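Local coordinates for protein amidase, hydantoinase/carbamoylase family (Paraburkholderia phymatum, PDB 6C0D) that probably hydrolyses N-carbamoyl-L-amino acids as a homodimeric, zinc-binding amidase of the peptidase M20 family, at residues V271-L276 against V289-F294. Residues are numbered along the deposited sequence; the frame is centred on the assembly and turned at random. Where two conformers were deposited one is given.
Sequences VGRIDL and VLHLQF
Asp275 and Val289 form an antiparallel hydrogen-bonded pair. Asp275 N donates to Val289 O at 2.9 Å, and Val289 N returns a bond to Asp275 O at 3.0 Å. Val289 O also takes a bond from a water, which donates its other hydrogen to Asp275 OD2. The pairing shifts at Gly272 and Arg273, which together face His291. Gly272 N reaches His291 O at 3.1 Å by a rather bent bond (140°), while His291 N gives a straighter one to Arg273 O at 3.0 Å. This is a beta bulge. It leaves Arg273 N buried without a partner in the model. The two strands make a hairpin in the dimerisation domain of the M20 fold, away from the zinc site. Arg273 lies alongside His291, its CD over one ring face, 3.8 Å from His291 CE1. With CG anti to the backbone N (chi1 -168°) and the chain extended, Arg273 NE meets Asp275 OD2 at 2.8 Å, nearly in the guanidinium plane. This salt bridge uses the syn lone pair of the carboxylate. Arg273 NH1 is satisfied by Gly279 O of the second subunit, and Phe281 of that subunit meets the His291 ring. On the other face, Val271 CG2 packs on Leu292 CD1 at 4.1 Å, and Ile274 CG1 on Leu290 CB at 4.2 Å. Helix 244-262 packs on Ile274 and Leu290 through Leu248 and Ile252.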
loop_
_atom_site.group_PDB
_atom_site.type_symbol
_atom_site.label_atom_id
_atom_site.label_comp_id
_atom_site.label_asym_id
_atom_site.label_seq_id
_atom_site.Cartn_x
_atom_site.Cartn_y
_atom_site.Cartn_z
ATOM N N VAL A 271 10.220 -7.629 2.965
ATOM C CA VAL A 271 9.447 -6.391 2.943
ATOM C C VAL A 271 7.983 -6.817 2.889
ATOM O O VAL A 271 7.479 -7.238 1.835
ATOM C CB VAL A 271 9.831 -5.504 1.757
ATOM C CG1 VAL A 271 8.857 -4.310 1.648
ATOM C CG2 VAL A 271 11.282 -5.007 1.915
ATOM N N GLY A 272 7.290 -6.707 4.023
ATOM C CA GLY A 272 5.941 -7.226 4.084
ATOM C C GLY A 272 4.869 -6.228 3.702
ATOM O O GLY A 272 3.731 -6.608 3.405
ATOM N N ARG A 273 5.219 -4.946 3.700
ATOM C CA ARG A 273 4.237 -3.910 3.416
ATOM C C ARG A 273 4.924 -2.701 2.804
ATOM O O ARG A 273 6.048 -2.358 3.191
ATOM C CB ARG A 273 3.499 -3.498 4.695
ATOM C CG ARG A 273 2.277 -2.634 4.446
ATOM C CD ARG A 273 1.608 -2.200 5.761
ATOM N NE ARG A 273 0.371 -1.469 5.490
ATOM C CZ ARG A 273 -0.834 -2.032 5.447
ATOM N NH1 ARG A 273 -0.969 -3.333 5.677
ATOM N NH2 ARG A 273 -1.903 -1.295 5.176
ATOM N N ILE A 274 4.233 -2.061 1.858
ATOM C CA ILE A 274 4.651 -0.794 1.250
ATOM C C ILE A 274 3.413 0.088 1.110
ATOM O O ILE A 274 2.379 -0.374 0.621
ATOM C CB ILE A 274 5.303 -1.018 -0.133
ATOM C CG1 ILE A 274 6.633 -1.767 -0.005
ATOM C CG2 ILE A 274 5.502 0.328 -0.892
ATOM C CD1 ILE A 274 7.188 -2.220 -1.390
ATOM N N ASP A 275 3.507 1.352 1.538
ATOM C CA ASP A 275 2.397 2.295 1.439
ATOM C C ASP A 275 2.921 3.598 0.854
ATOM O O ASP A 275 3.891 4.162 1.373
ATOM C CB ASP A 275 1.752 2.576 2.812
ATOM C CG ASP A 275 1.130 1.327 3.450
ATOM O OD1 ASP A 275 0.217 0.735 2.840
ATOM O OD2 ASP A 275 1.551 0.943 4.567
ATOM N N LEU A 276 2.297 4.064 -0.227
ATOM C CA LEU A 276 2.607 5.359 -0.818
ATOM C C LEU A 276 1.482 6.336 -0.496
ATOM O O LEU A 276 0.300 5.972 -0.517
ATOM C CB LEU A 276 2.785 5.287 -2.347
ATOM C CG LEU A 276 3.680 4.188 -2.927
ATOM C CD1 LEU A 276 3.938 4.411 -4.435
ATOM C CD2 LEU A 276 4.983 4.007 -2.164
ATOM N N VAL A 289 6.302 4.517 3.044
ATOM C CA VAL A 289 6.805 3.742 4.176
ATOM C C VAL A 289 6.821 2.268 3.800
ATOM O O VAL A 289 5.919 1.774 3.112
ATOM C CB VAL A 289 5.963 3.994 5.452
ATOM C CG1 VAL A 289 4.515 3.612 5.218
ATOM C CG2 VAL A 289 6.538 3.214 6.655
ATOM N N LEU A 290 7.876 1.570 4.222
ATOM C CA LEU A 290 7.907 0.123 4.085
ATOM C C LEU A 290 8.080 -0.485 5.470
ATOM O O LEU A 290 8.614 0.152 6.383
ATOM C CB LEU A 290 9.029 -0.362 3.142
ATOM C CG LEU A 290 10.518 -0.186 3.509
ATOM C CD1 LEU A 290 11.017 -1.220 4.566
ATOM C CD2 LEU A 290 11.357 -0.319 2.259
ATOM N N HIS A 291 7.621 -1.719 5.612
ATOM C CA HIS A 291 7.874 -2.525 6.796
ATOM C C HIS A 291 8.882 -3.608 6.433
ATOM O O HIS A 291 8.714 -4.301 5.419
ATOM C CB HIS A 291 6.572 -3.140 7.312
ATOM C CG HIS A 291 5.559 -2.123 7.742
ATOM N ND1 HIS A 291 4.492 -2.431 8.558
ATOM C CD2 HIS A 291 5.453 -0.802 7.468
ATOM C CE1 HIS A 291 3.782 -1.337 8.781
ATOM N NE2 HIS A 291 4.345 -0.337 8.132
ATOM N N LEU A 292 9.939 -3.731 7.241
ATOM C CA LEU A 292 11.042 -4.647 6.994
ATOM C C LEU A 292 11.201 -5.562 8.200
ATOM O O LEU A 292 11.189 -5.092 9.345
ATOM C CB LEU A 292 12.360 -3.893 6.763
ATOM C CG LEU A 292 13.627 -4.736 6.609
ATOM C CD1 LEU A 292 13.595 -5.458 5.251
ATOM C CD2 LEU A 292 14.874 -3.877 6.725
ATOM N N GLN A 293 11.348 -6.855 7.944
ATOM C CA GLN A 293 11.657 -7.818 8.996
ATOM C C GLN A 293 12.890 -8.587 8.563
ATOM O O GLN A 293 13.082 -8.820 7.372
ATOM C CB GLN A 293 10.495 -8.794 9.214
ATOM C CG GLN A 293 10.716 -9.803 10.348
ATOM C CD GLN A 293 9.557 -10.781 10.421
ATOM O OE1 GLN A 293 9.590 -11.832 9.793
ATOM N NE2 GLN A 293 8.510 -10.412 11.156
ATOM N N PHE A 294 13.735 -8.982 9.519
ATOM C CA PHE A 294 14.763 -9.948 9.161
ATOM C C PHE A 294 15.075 -10.829 10.365
ATOM O O PHE A 294 14.819 -10.466 11.520
ATOM C CB PHE A 294 16.041 -9.300 8.581
ATOM C CG PHE A 294 16.671 -8.220 9.436
ATOM C CD1 PHE A 294 16.302 -6.886 9.268
ATOM C CD2 PHE A 294 17.696 -8.526 10.338
ATOM C CE1 PHE A 294 16.912 -5.874 10.016
ATOM C CE2 PHE A 294 18.314 -7.509 11.096
ATOM C CZ PHE A 294 17.921 -6.185 10.928
HETATM O O HOH W 1 4.194 0.164 4.784
HETATM O O HOH W 2 1.736 1.519 6.996
#